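Local coordinates for protein EmGH1 (Erythrobacter marinus, PDB 5Z87) that belongs to glycoside hydrolase family 3 and probably acts as a beta-glucosidase, hydrolysing beta-linked glucose from glucosides, at residues I629-G634 against F653-P658; L555-E560 against R583-L588; A229-H234 against E307-S312; A210-L215 against T270-I275. All coordinates share one frame; numbering follows the deposited sequence.

The four contacts form two pairs in two domains of the chain. Interactions 4 and 3, whose centres lie 11 Å apart, belong to the N-terminal TIM-barrel-type domain: helix 201-216 leads into strand 229-235, and the loop 270-275 runs into strand 276-279, which lies between strands 229-235 and 309-311. Along the chain their segments alternate. Interactions 2 and 1 follow in the C-terminal domain, one after the other, with centres 13 Å apart; they meet where Val630 O accepts from Ser586 OG. Between the pairs the centres are 34 to 37 Å apart and the nearest atoms about 15 Å or more, so each pair is local to its own domain.

Interaction 1 of 4, residues I629-G634 against F653-P658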
loop_
_atom_site.group_PDB
_atom_site.type_symbol
_atom_site.label_atom_id
_atom_site.label_comp_id
_atom_site.label_asym_id
_atom_site.label_seq_id
_atom_site.Cartn_x
_atom_site.Cartn_y
_atom_site.Cartn_z
ATOM N N ILE A 629 -1.647 -1.074 -16.458
ATOM C CA ILE A 629 -0.191 -1.200 -16.445
ATOM C C ILE A 629 0.396 0.153 -16.055
ATOM O O ILE A 629 0.342 1.109 -16.838
ATOM C CB ILE A 629 0.362 -1.673 -17.796
ATOM C CG1 ILE A 629 -0.252 -3.029 -18.198
ATOM C CG2 ILE A 629 1.879 -1.747 -17.709
ATOM C CD1 ILE A 629 0.070 -4.158 -17.215
ATOM N N VAL A 630 0.948 0.252 -14.840
ATOM C CA VAL A 630 1.562 1.505 -14.408
ATOM C C VAL A 630 2.927 1.642 -15.065
ATOM O O VAL A 630 3.525 0.666 -15.520
ATOM C CB VAL A 630 1.674 1.591 -12.875
ATOM C CG1 VAL A 630 0.283 1.500 -12.224
ATOM C CG2 VAL A 630 2.586 0.488 -12.350
ATOM N N ARG A 631 3.428 2.878 -15.116
ATOM C CA ARG A 631 4.729 3.108 -15.742
ATOM C C ARG A 631 5.862 2.502 -14.923
ATOM O O ARG A 631 6.834 1.981 -15.480
ATOM C CB ARG A 631 4.951 4.608 -15.947
ATOM C CG ARG A 631 4.281 5.094 -17.190
ATOM C CD ARG A 631 4.194 6.601 -17.315
ATOM N NE ARG A 631 3.150 6.873 -18.296
ATOM C CZ ARG A 631 3.333 6.824 -19.608
ATOM N NH1 ARG A 631 4.540 6.567 -20.092
ATOM N NH2 ARG A 631 2.310 7.034 -20.430
ATOM N N ASN A 632 5.771 2.571 -13.604
ATOM C CA ASN A 632 6.828 2.014 -12.789
ATOM C C ASN A 632 6.254 1.656 -11.435
ATOM O O ASN A 632 5.208 2.159 -11.027
ATOM C CB ASN A 632 8.012 2.977 -12.639
ATOM C CG ASN A 632 7.666 4.211 -11.816
ATOM O OD1 ASN A 632 7.618 4.164 -10.587
ATOM N ND2 ASN A 632 7.447 5.329 -12.496
ATOM N N VAL A 633 6.986 0.784 -10.740
ATOM C CA VAL A 633 6.544 0.216 -9.485
ATOM C C VAL A 633 6.402 1.272 -8.387
ATOM O O VAL A 633 5.738 1.025 -7.380
ATOM C CB VAL A 633 7.523 -0.903 -9.089
ATOM C CG1 VAL A 633 8.881 -0.310 -8.644
ATOM C CG2 VAL A 633 6.934 -1.763 -8.007
ATOM N N GLY A 634 6.994 2.454 -8.561
ATOM C CA GLY A 634 6.856 3.506 -7.566
ATOM C C GLY A 634 5.537 4.250 -7.608
ATOM O O GLY A 634 5.249 5.036 -6.701
ATOM N N PHE A 653 8.051 15.502 -11.480
ATOM C CA PHE A 653 8.968 15.278 -12.602
ATOM C C PHE A 653 8.819 13.889 -13.200
ATOM O O PHE A 653 9.802 13.301 -13.656
ATOM C CB PHE A 653 10.425 15.523 -12.192
ATOM C CG PHE A 653 10.670 16.904 -11.631
ATOM C CD1 PHE A 653 9.939 17.993 -12.096
ATOM C CD2 PHE A 653 11.609 17.113 -10.634
ATOM C CE1 PHE A 653 10.150 19.283 -11.578
ATOM C CE2 PHE A 653 11.823 18.396 -10.103
ATOM C CZ PHE A 653 11.090 19.478 -10.577
ATOM N N SER A 654 7.597 13.350 -13.206
ATOM C CA SER A 654 7.382 11.990 -13.692
ATOM C C SER A 654 5.985 11.846 -14.280
ATOM O O SER A 654 4.986 12.149 -13.615
ATOM C CB SER A 654 7.596 10.975 -12.571
ATOM O OG SER A 654 7.513 9.653 -13.057
ATOM N N ASP A 655 5.929 11.385 -15.528
ATOM C CA ASP A 655 4.678 11.026 -16.186
ATOM C C ASP A 655 3.910 10.025 -15.327
ATOM O O ASP A 655 4.346 8.879 -15.167
ATOM C CB ASP A 655 4.964 10.443 -17.576
ATOM C CG ASP A 655 3.698 10.214 -18.387
ATOM O OD1 ASP A 655 2.580 10.346 -17.833
ATOM O OD2 ASP A 655 3.818 9.893 -19.586
ATOM N N SER A 656 2.769 10.447 -14.780
ATOM C CA SER A 656 2.001 9.653 -13.830
ATOM C C SER A 656 0.773 9.008 -14.452
ATOM O O SER A 656 -0.042 8.418 -13.727
ATOM C CB SER A 656 1.578 10.520 -12.640
ATOM O OG SER A 656 2.710 11.010 -11.955
ATOM N N THR A 657 0.598 9.137 -15.766
ATOM C CA THR A 657 -0.431 8.381 -16.454
ATOM C C THR A 657 -0.045 6.908 -16.480
ATOM O O THR A 657 1.128 6.561 -16.357
ATOM C CB THR A 657 -0.609 8.881 -17.886
ATOM O OG1 THR A 657 0.637 8.732 -18.588
ATOM C CG2 THR A 657 -1.077 10.347 -17.896
ATOM N N PRO A 658 -1.013 6.018 -16.625
ATOM C CA PRO A 658 -0.657 4.615 -16.812
ATOM C C PRO A 658 0.053 4.441 -18.143
ATOM O O PRO A 658 -0.111 5.238 -19.072
ATOM C CB PRO A 658 -2.010 3.895 -16.778
ATOM C CG PRO A 658 -3.029 4.969 -17.044
ATOM C CD PRO A 658 -2.467 6.224 -16.514
HETATM O O HOH W 1 1.587 5.013 -14.272
#
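Arg631 reaches across to Thr657, and its NE donates to the backbone oxygen Thr657 O at 2.8 Å. The bond is bent, 134° at the hydrogen, and NE sits above the carbonyl plane. Weak bonds add to this grip: NH2 and NE approach Thr657 OG1, while NH2 also makes a long one to Pro658 O. Asp655 lies against the guanidinium as a stacked plate, the planes only 19° apart. Its OD2 hovers over the centre of one guanidinium face, 3.1 Å from Arg631 CZ, so this salt bridge rests on charge alone. Within its own segment Asp655 OD1 accepts from Thr657 OG1 at 2.6 Å and from Thr657 N, so that hydroxyl can offer Arg631 only lone pairs. A methionine in place of Arg631 would probably leave Asp655 without its positive mate and Thr657 O without its side-chain donor. Arginine suits the site because its chain, extended from CG to NE (chi3 -161°), carries a flat cation able to stack on a carboxylate and use its edge for Thr657 O. A water bridges Arg631 N and Thr657 O. Further out, Pro658 CB packs 3.6 Å from Ile629 O, and Asn632 ND2 and Ser654 OG both bond to Asp553 of the second subunit. Asx turns at Asn632 and Asp655 shape the two loops, and the arginine-carboxylate stack joins these irregular surface segments of the C-terminal domain at the second-subunit interface.

Interaction 2 of 4, residues L555-E560 against R583-L588; sequences LELIGE and RPLSPL
The flat carboxylate of Glu556 lies against the chain from Ser586 to Leu588, its CD 3.7 Å from Ser586 O and its OE1 3.7 Å from Pro587 CA. OE2 reaches farther, to 3.4 Å from Leu588 CB. A bend at chi2 (-74°) folds the chain back, although its CB starts out away from the other segment. With its anti lone pair OE1 takes Leu557 N, and it also accepts from Asn562 ND2; OE2 accepts from Val589 N in the first turn of helix 588-593. A leucine here would probably leave the amides of Leu557 and Val589 without these acceptors and free the helix start to shift. The other flat group is the peptide of Leu555, whose oxygen receives Ser586 N at 2.8 Å, straight at 167° but from above the carbonyl plane. Leu555 CB rests on Ser586 CB at 3.8 Å, and Ser586 OG, still against Leu555, bonds to Val630 O. Leu557 completes the apolar side, CG against Pro587 CB at 4.0 Å and CD2 against Leu585 CD1 at 3.9 Å, the two leucines crossing at about a right angle. Branched leucines fill this buried seam, while Pro587, at the centre of an inverse gamma turn and N-cap position, suits the entry to the helix. One backbone bond sets the two loops together, and a carboxylate held at a helix N-terminus is likely to be stabilised as an anion.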
loop_
_atom_site.group_PDB
_atom_site.type_symbol
_atom_site.label_atom_id
_atom_site.label_comp_id
_atom_site.label_asym_id
_atom_site.label_seq_id
_atom_site.Cartn_x
_atom_site.Cartn_y
_atom_site.Cartn_z
ATOM N N LEU A 555 8.997 -3.721 -11.970
ATOM C CA LEU A 555 8.079 -4.216 -12.980
ATOM C C LEU A 555 8.642 -4.141 -14.392
ATOM O O LEU A 555 7.958 -4.546 -15.344
ATOM C CB LEU A 555 6.754 -3.446 -12.896
ATOM C CG LEU A 555 6.022 -3.593 -11.551
ATOM C CD1 LEU A 555 4.815 -2.648 -11.471
ATOM C CD2 LEU A 555 5.605 -5.054 -11.306
ATOM N N GLU A 556 9.851 -3.624 -14.563
ATOM C CA GLU A 556 10.497 -3.683 -15.863
ATOM C C GLU A 556 10.854 -5.120 -16.223
ATOM O O GLU A 556 10.918 -6.010 -15.366
ATOM C CB GLU A 556 11.776 -2.851 -15.875
ATOM C CG GLU A 556 11.648 -1.513 -16.541
ATOM C CD GLU A 556 11.568 -1.596 -18.043
ATOM O OE1 GLU A 556 11.511 -2.719 -18.609
ATOM O OE2 GLU A 556 11.576 -0.515 -18.663
ATOM N N LEU A 557 11.099 -5.337 -17.516
ATOM C CA LEU A 557 11.740 -6.568 -17.968
ATOM C C LEU A 557 13.021 -6.809 -17.192
ATOM O O LEU A 557 13.878 -5.923 -17.086
ATOM C CB LEU A 557 12.051 -6.482 -19.459
ATOM C CG LEU A 557 10.833 -6.211 -20.315
ATOM C CD1 LEU A 557 11.253 -6.232 -21.774
ATOM C CD2 LEU A 557 9.782 -7.280 -20.015
ATOM N N ILE A 558 13.145 -7.992 -16.648
ATOM C CA ILE A 558 14.270 -8.282 -15.768
ATOM C C ILE A 558 15.528 -8.503 -16.599
ATOM O O ILE A 558 15.476 -8.981 -17.741
ATOM C CB ILE A 558 13.951 -9.495 -14.873
ATOM C CG1 ILE A 558 14.986 -9.623 -13.767
ATOM C CG2 ILE A 558 13.891 -10.790 -15.684
ATOM C CD1 ILE A 558 14.509 -10.511 -12.641
ATOM N N GLY A 559 16.665 -8.099 -16.031
ATOM C CA GLY A 559 17.959 -8.499 -16.565
ATOM C C GLY A 559 18.363 -7.717 -17.805
ATOM O O GLY A 559 18.268 -6.483 -17.853
ATOM N N GLU A 560 18.824 -8.447 -18.827
ATOM C CA GLU A 560 19.444 -7.857 -20.003
ATOM C C GLU A 560 18.514 -7.813 -21.193
ATOM O O GLU A 560 18.974 -7.559 -22.310
ATOM C CB GLU A 560 20.714 -8.624 -20.382
ATOM C CG GLU A 560 21.902 -8.298 -19.502
ATOM C CD GLU A 560 21.713 -8.811 -18.097
ATOM O OE1 GLU A 560 21.477 -10.026 -17.936
ATOM O OE2 GLU A 560 21.779 -7.996 -17.156
ATOM N N ARG A 583 3.134 -12.186 -14.246
ATOM C CA ARG A 583 2.551 -10.942 -13.732
ATOM C C ARG A 583 2.432 -9.882 -14.827
ATOM O O ARG A 583 3.163 -9.913 -15.821
ATOM C CB ARG A 583 3.411 -10.384 -12.608
ATOM C CG ARG A 583 4.821 -10.049 -13.088
ATOM C CD ARG A 583 5.571 -9.161 -12.110
ATOM N NE ARG A 583 5.582 -9.728 -10.762
ATOM C CZ ARG A 583 6.406 -10.694 -10.373
ATOM N NH1 ARG A 583 7.291 -11.198 -11.233
ATOM N NH2 ARG A 583 6.351 -11.146 -9.123
ATOM N N PRO A 584 1.534 -8.915 -14.658
ATOM C CA PRO A 584 1.580 -7.730 -15.526
ATOM C C PRO A 584 2.940 -7.068 -15.412
ATOM O O PRO A 584 3.444 -6.853 -14.306
ATOM C CB PRO A 584 0.467 -6.835 -14.971
ATOM C CG PRO A 584 -0.457 -7.775 -14.228
ATOM C CD PRO A 584 0.463 -8.818 -13.651
ATOM N N LEU A 585 3.536 -6.747 -16.565
ATOM C CA LEU A 585 4.845 -6.099 -16.614
ATOM C C LEU A 585 4.729 -4.674 -17.150
ATOM O O LEU A 585 3.810 -4.345 -17.904
ATOM C CB LEU A 585 5.825 -6.895 -17.483
ATOM C CG LEU A 585 6.303 -8.214 -16.862
ATOM C CD1 LEU A 585 7.081 -9.036 -17.858
ATOM C CD2 LEU A 585 7.137 -7.961 -15.617
ATOM N N SER A 586 5.685 -3.828 -16.764
ATOM C CA SER A 586 5.706 -2.419 -17.163
ATOM C C SER A 586 6.960 -2.173 -17.990
ATOM O O SER A 586 7.949 -1.610 -17.492
ATOM C CB SER A 586 5.660 -1.494 -15.951
ATOM O OG SER A 586 4.413 -1.618 -15.309
ATOM N N PRO A 587 6.951 -2.577 -19.254
ATOM C CA PRO A 587 8.149 -2.573 -20.109
ATOM C C PRO A 587 8.316 -1.215 -20.799
ATOM O O PRO A 587 8.029 -1.022 -21.984
ATOM C CB PRO A 587 7.851 -3.708 -21.092
ATOM C CG PRO A 587 6.317 -3.599 -21.275
ATOM C CD PRO A 587 5.749 -2.971 -20.013
ATOM N N LEU A 588 8.796 -0.245 -20.012
ATOM C CA LEU A 588 8.878 1.142 -20.456
ATOM C C LEU A 588 9.824 1.288 -21.635
ATOM O O LEU A 588 9.479 1.901 -22.655
ATOM C CB LEU A 588 9.368 2.027 -19.312
ATOM C CG LEU A 588 8.406 2.733 -18.380
ATOM C CD1 LEU A 588 9.216 3.717 -17.541
ATOM C CD2 LEU A 588 7.330 3.446 -19.181
#

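Interaction 3 of 4, residues A229-H234 against E307-S312; sequences ATSVKH and EGYVVS
In the parallel barrel sheet of the N-terminal domain, strand 229-235 and strand 309-311 lie on either side of strand 276-279, and this contact spans that intervening strand through side chains. The strand axes are 8.3 Å apart and diverge by 53°, too far for the backbones to bond. Tyr309 bridges the gap: its OH donates to Ser231 OG at 2.7 Å, with the serine oxygen at the ring edge, near its plane. The ring reaches there because CG stands between the backbone N and the carbonyl carbon, chi1 64°, which turns the ring across toward the next strand but one, 229-235. Ser231 OG also bonds to Cys177 O on the next strand along, so a single small hydroxyl joins a phenol on one side to a backbone oxygen on another; a serine is short enough to do this. Both hydroxyls are buried, and these bonds satisfy them. Val311 CG1 lies at the edge of the Tyr309 ring, in its plane, and meets Ser231 CB at 4.1 Å. Ala229 CB comes 4.1 Å from Tyr309 OH. Helix 366-382 packs on Tyr309 through Ile376 and Ala379. Farther along strand 229-235, Lys233 and His234, joined by a cis peptide, line the pocket and bond to a bound dithiothreitol. Such inward-facing side chains meeting below a pocket at the strand ends are characteristic of a TIM-barrel-type glycosidase domain.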
loop_
_atom_site.group_PDB
_atom_site.type_symbol
_atom_site.label_atom_id
_atom_site.label_comp_id
_atom_site.label_asym_id
_atom_site.label_seq_id
_atom_site.Cartn_x
_atom_site.Cartn_y
_atom_site.Cartn_z
ATOM N N ALA A 229 -16.295 -30.431 -8.037
ATOM C CA ALA A 229 -16.528 -29.314 -7.129
ATOM C C ALA A 229 -15.420 -28.264 -7.237
ATOM O O ALA A 229 -14.230 -28.593 -7.330
ATOM C CB ALA A 229 -16.627 -29.819 -5.685
ATOM N N THR A 230 -15.822 -26.998 -7.227
ATOM C CA THR A 230 -14.899 -25.870 -7.114
ATOM C C THR A 230 -14.700 -25.506 -5.648
ATOM O O THR A 230 -15.628 -25.604 -4.840
ATOM C CB THR A 230 -15.434 -24.638 -7.854
ATOM O OG1 THR A 230 -16.760 -24.341 -7.396
ATOM C CG2 THR A 230 -15.478 -24.875 -9.343
ATOM N N SER A 231 -13.484 -25.076 -5.309
ATOM C CA SER A 231 -13.192 -24.435 -4.027
ATOM C C SER A 231 -12.632 -23.042 -4.323
ATOM O O SER A 231 -11.426 -22.869 -4.511
ATOM C CB SER A 231 -12.213 -25.261 -3.186
ATOM O OG SER A 231 -12.471 -26.646 -3.327
ATOM N N VAL A 232 -13.503 -22.036 -4.355
ATOM C CA VAL A 232 -13.055 -20.698 -4.724
ATOM C C VAL A 232 -12.125 -20.157 -3.645
ATOM O O VAL A 232 -12.362 -20.337 -2.441
ATOM C CB VAL A 232 -14.264 -19.782 -4.968
ATOM C CG1 VAL A 232 -15.011 -20.244 -6.212
ATOM C CG2 VAL A 232 -15.200 -19.817 -3.762
ATOM N N LYS A 233 -11.035 -19.520 -4.073
ATOM C CA LYS A 233 -9.966 -19.116 -3.173
ATOM C C LYS A 233 -9.437 -17.762 -3.638
ATOM O O LYS A 233 -9.685 -17.356 -4.776
ATOM C CB LYS A 233 -8.868 -20.183 -3.143
ATOM C CG LYS A 233 -8.198 -20.393 -4.490
ATOM C CD LYS A 233 -7.127 -21.457 -4.429
ATOM C CE LYS A 233 -6.226 -21.384 -5.669
ATOM N NZ LYS A 233 -5.363 -22.612 -5.850
ATOM N N HIS A 234 -8.726 -17.035 -2.761
ATOM C CA HIS A 234 -8.497 -17.344 -1.353
ATOM C C HIS A 234 -9.218 -16.340 -0.454
ATOM O O HIS A 234 -8.897 -15.158 -0.483
ATOM C CB HIS A 234 -7.003 -17.334 -1.038
ATOM C CG HIS A 234 -6.164 -18.097 -2.014
ATOM N ND1 HIS A 234 -5.910 -17.644 -3.293
ATOM C CD2 HIS A 234 -5.491 -19.267 -1.886
ATOM C CE1 HIS A 234 -5.123 -18.507 -3.912
ATOM N NE2 HIS A 234 -4.848 -19.496 -3.079
ATOM N N GLU A 307 -23.754 -23.449 2.050
ATOM C CA GLU A 307 -23.975 -24.760 2.638
ATOM C C GLU A 307 -22.882 -25.756 2.295
ATOM O O GLU A 307 -22.953 -26.915 2.727
ATOM C CB GLU A 307 -25.358 -25.283 2.225
ATOM C CG GLU A 307 -26.461 -24.616 3.071
ATOM C CD GLU A 307 -27.864 -24.782 2.515
ATOM O OE1 GLU A 307 -28.018 -25.246 1.363
ATOM O OE2 GLU A 307 -28.822 -24.446 3.248
ATOM N N GLY A 308 -21.844 -25.334 1.583
ATOM C CA GLY A 308 -20.755 -26.214 1.223
ATOM C C GLY A 308 -19.698 -26.287 2.307
ATOM O O GLY A 308 -19.955 -26.032 3.487
ATOM N N TYR A 309 -18.486 -26.632 1.887
ATOM C CA TYR A 309 -17.363 -26.809 2.789
ATOM C C TYR A 309 -16.360 -25.667 2.645
ATOM O O TYR A 309 -16.182 -25.088 1.568
ATOM C CB TYR A 309 -16.654 -28.154 2.536
ATOM C CG TYR A 309 -16.021 -28.270 1.170
ATOM C CD1 TYR A 309 -14.713 -27.831 0.944
ATOM C CD2 TYR A 309 -16.724 -28.816 0.104
ATOM C CE1 TYR A 309 -14.129 -27.934 -0.304
ATOM C CE2 TYR A 309 -16.149 -28.917 -1.158
ATOM C CZ TYR A 309 -14.849 -28.472 -1.355
ATOM O OH TYR A 309 -14.268 -28.554 -2.601
ATOM N N VAL A 310 -15.708 -25.353 3.758
ATOM C CA VAL A 310 -14.555 -24.476 3.787
ATOM C C VAL A 310 -13.333 -25.355 3.992
ATOM O O VAL A 310 -13.233 -26.074 4.998
ATOM C CB VAL A 310 -14.672 -23.416 4.892
ATOM C CG1 VAL A 310 -13.341 -22.693 5.057
ATOM C CG2 VAL A 310 -15.779 -22.440 4.571
ATOM N N VAL A 311 -12.415 -25.316 3.047
ATOM C CA VAL A 311 -11.153 -26.041 3.166
ATOM C C VAL A 311 -10.055 -25.037 3.486
ATOM O O VAL A 311 -10.077 -23.892 3.016
ATOM C CB VAL A 311 -10.833 -26.851 1.892
ATOM C CG1 VAL A 311 -10.854 -25.954 0.645
ATOM C CG2 VAL A 311 -9.515 -27.576 2.033
ATOM N N SER A 312 -9.131 -25.442 4.347
ATOM C CA SER A 312 -7.990 -24.598 4.626
ATOM C C SER A 312 -7.036 -24.593 3.438
ATOM O O SER A 312 -6.996 -25.531 2.635
ATOM C CB SER A 312 -7.249 -25.094 5.866
ATOM O OG SER A 312 -6.362 -26.144 5.515
#

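Interaction 4 of 4, residues A210-L215 against T270-I275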
loop_
_atom_site.group_PDB
_atom_site.type_symbol
_atom_site.label_atom_id
_atom_site.label_comp_id
_atom_site.label_asym_id
_atom_site.label_seq_id
_atom_site.Cartn_x
_atom_site.Cartn_y
_atom_site.Cartn_z
ATOM N N ALA A 210 -18.427 -17.996 -14.596
ATOM C CA ALA A 210 -18.278 -18.856 -15.764
ATOM C C ALA A 210 -17.388 -20.054 -15.453
ATOM O O ALA A 210 -17.653 -21.165 -15.923
ATOM C CB ALA A 210 -17.722 -18.059 -16.944
ATOM N N ILE A 211 -16.334 -19.843 -14.660
ATOM C CA ILE A 211 -15.465 -20.942 -14.242
ATOM C C ILE A 211 -16.239 -21.942 -13.398
ATOM O O ILE A 211 -16.131 -23.158 -13.592
ATOM C CB ILE A 211 -14.241 -20.415 -13.467
ATOM C CG1 ILE A 211 -13.392 -19.470 -14.318
ATOM C CG2 ILE A 211 -13.383 -21.600 -12.947
ATOM C CD1 ILE A 211 -12.458 -18.589 -13.478
ATOM N N VAL A 212 -16.983 -21.451 -12.404
ATOM C CA VAL A 212 -17.711 -22.363 -11.528
ATOM C C VAL A 212 -18.748 -23.131 -12.335
ATOM O O VAL A 212 -18.886 -24.352 -12.198
ATOM C CB VAL A 212 -18.354 -21.608 -10.343
ATOM C CG1 VAL A 212 -19.238 -22.549 -9.508
ATOM C CG2 VAL A 212 -17.296 -20.984 -9.450
ATOM N N GLU A 213 -19.459 -22.439 -13.222
ATOM C CA GLU A 213 -20.482 -23.109 -14.007
ATOM C C GLU A 213 -19.882 -24.010 -15.084
ATOM O O GLU A 213 -20.567 -24.924 -15.551
ATOM C CB GLU A 213 -21.449 -22.059 -14.574
ATOM C CG GLU A 213 -22.327 -21.459 -13.450
ATOM C CD GLU A 213 -23.263 -20.336 -13.881
ATOM O OE1 GLU A 213 -22.828 -19.401 -14.598
ATOM O OE2 GLU A 213 -24.442 -20.378 -13.460
ATOM N N GLY A 214 -18.616 -23.806 -15.456
ATOM C CA GLY A 214 -17.924 -24.746 -16.318
ATOM C C GLY A 214 -17.425 -25.976 -15.584
ATOM O O GLY A 214 -17.549 -27.096 -16.083
ATOM N N LEU A 215 -16.852 -25.788 -14.394
ATOM C CA LEU A 215 -16.292 -26.918 -13.659
ATOM C C LEU A 215 -17.374 -27.760 -12.980
ATOM O O LEU A 215 -17.248 -28.986 -12.902
ATOM C CB LEU A 215 -15.279 -26.419 -12.624
ATOM C CG LEU A 215 -13.888 -26.052 -13.146
ATOM C CD1 LEU A 215 -13.089 -25.316 -12.062
ATOM C CD2 LEU A 215 -13.136 -27.298 -13.619
ATOM N N THR A 270 -23.382 -17.614 -4.031
ATOM C CA THR A 270 -24.835 -17.472 -4.022
ATOM C C THR A 270 -25.486 -17.558 -5.396
ATOM O O THR A 270 -26.708 -17.691 -5.464
ATOM C CB THR A 270 -25.269 -16.132 -3.415
ATOM O OG1 THR A 270 -24.939 -15.076 -4.327
ATOM C CG2 THR A 270 -24.633 -15.878 -2.041
ATOM N N GLU A 271 -24.740 -17.438 -6.490
ATOM C CA GLU A 271 -25.352 -17.508 -7.812
ATOM C C GLU A 271 -24.924 -18.741 -8.593
ATOM O O GLU A 271 -25.771 -19.445 -9.142
ATOM C CB GLU A 271 -25.029 -16.254 -8.641
ATOM C CG GLU A 271 -25.588 -14.936 -8.128
ATOM C CD GLU A 271 -25.055 -13.734 -8.935
ATOM O OE1 GLU A 271 -24.838 -13.876 -10.157
ATOM O OE2 GLU A 271 -24.834 -12.654 -8.348
ATOM N N ALA A 272 -23.622 -19.016 -8.679
ATOM C CA ALA A 272 -23.150 -20.175 -9.426
ATOM C C ALA A 272 -23.134 -21.451 -8.597
ATOM O O ALA A 272 -23.022 -22.538 -9.173
ATOM C CB ALA A 272 -21.745 -19.918 -9.987
ATOM N N GLY A 273 -23.221 -21.348 -7.271
ATOM C CA GLY A 273 -23.376 -22.526 -6.439
ATOM C C GLY A 273 -22.107 -23.302 -6.177
ATOM O O GLY A 273 -22.163 -24.532 -6.046
ATOM N N SER A 274 -20.960 -22.622 -6.120
ATOM C CA SER A 274 -19.716 -23.267 -5.717
ATOM C C SER A 274 -19.939 -24.090 -4.451
ATOM O O SER A 274 -20.542 -23.617 -3.491
ATOM C CB SER A 274 -18.625 -22.205 -5.493
ATOM O OG SER A 274 -17.394 -22.777 -5.053
ATOM N N ILE A 275 -19.462 -25.331 -4.467
ATOM C CA ILE A 275 -19.658 -26.238 -3.344
ATOM C C ILE A 275 -18.604 -26.002 -2.270
ATOM O O ILE A 275 -18.876 -26.159 -1.073
ATOM C CB ILE A 275 -19.636 -27.697 -3.861
ATOM C CG1 ILE A 275 -20.863 -28.004 -4.713
ATOM C CG2 ILE A 275 -19.545 -28.715 -2.727
ATOM C CD1 ILE A 275 -20.769 -29.361 -5.416
HETATM O O HOH W 2 -26.756 -18.547 -12.280
#
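Val212 and Ala272 meet because the valine's torsion sends one methyl outward: at chi1 174°, CG1 lies opposite the backbone N and extends off the helix toward the loop, 3.7 Å from Ala272 CB. From the same position CG1 also touches the loop backbone, 3.8 Å from Ser274 N. Ala272 points its methyl toward the helix and meets Val212 CB as well, at 3.8 Å; a single methyl suits a place where loop and helix come within 6.1 Å of each other, CA to CA, at Glu213 and Ala272. Ser274 turns its hydroxyl elsewhere, since with chi1 178° OG swings to Gly276 O and Thr230 OG1 and only its CB faces the valine. Gly273 makes the turn between Ala272 and Ser274: just past helix 263-270 its phi is positive, 79°, a conformation that glycine adopts readily. In the conformer modelled, Glu213 CG also rests on Ala272 CB, but as a second conformer exists that end is doubtful. Gln216, one turn further along the helix, holds the loop by polar bonds, its NE2 to Gly273 O and its OE1 to Ile275 N. Val212 packs inward too, on Thr230 and Val232 of strand 229-235. Across the two segments the contact is mainly apolar: van der Waals packing of methyls from a barrel helix and the next helix-to-strand loop, which has little direction. Orientation is probably set by the polar bonds from the loop's Gly273, Ser274 and Ile275 to Gln216, Gly276 and Thr230 outside the two segments.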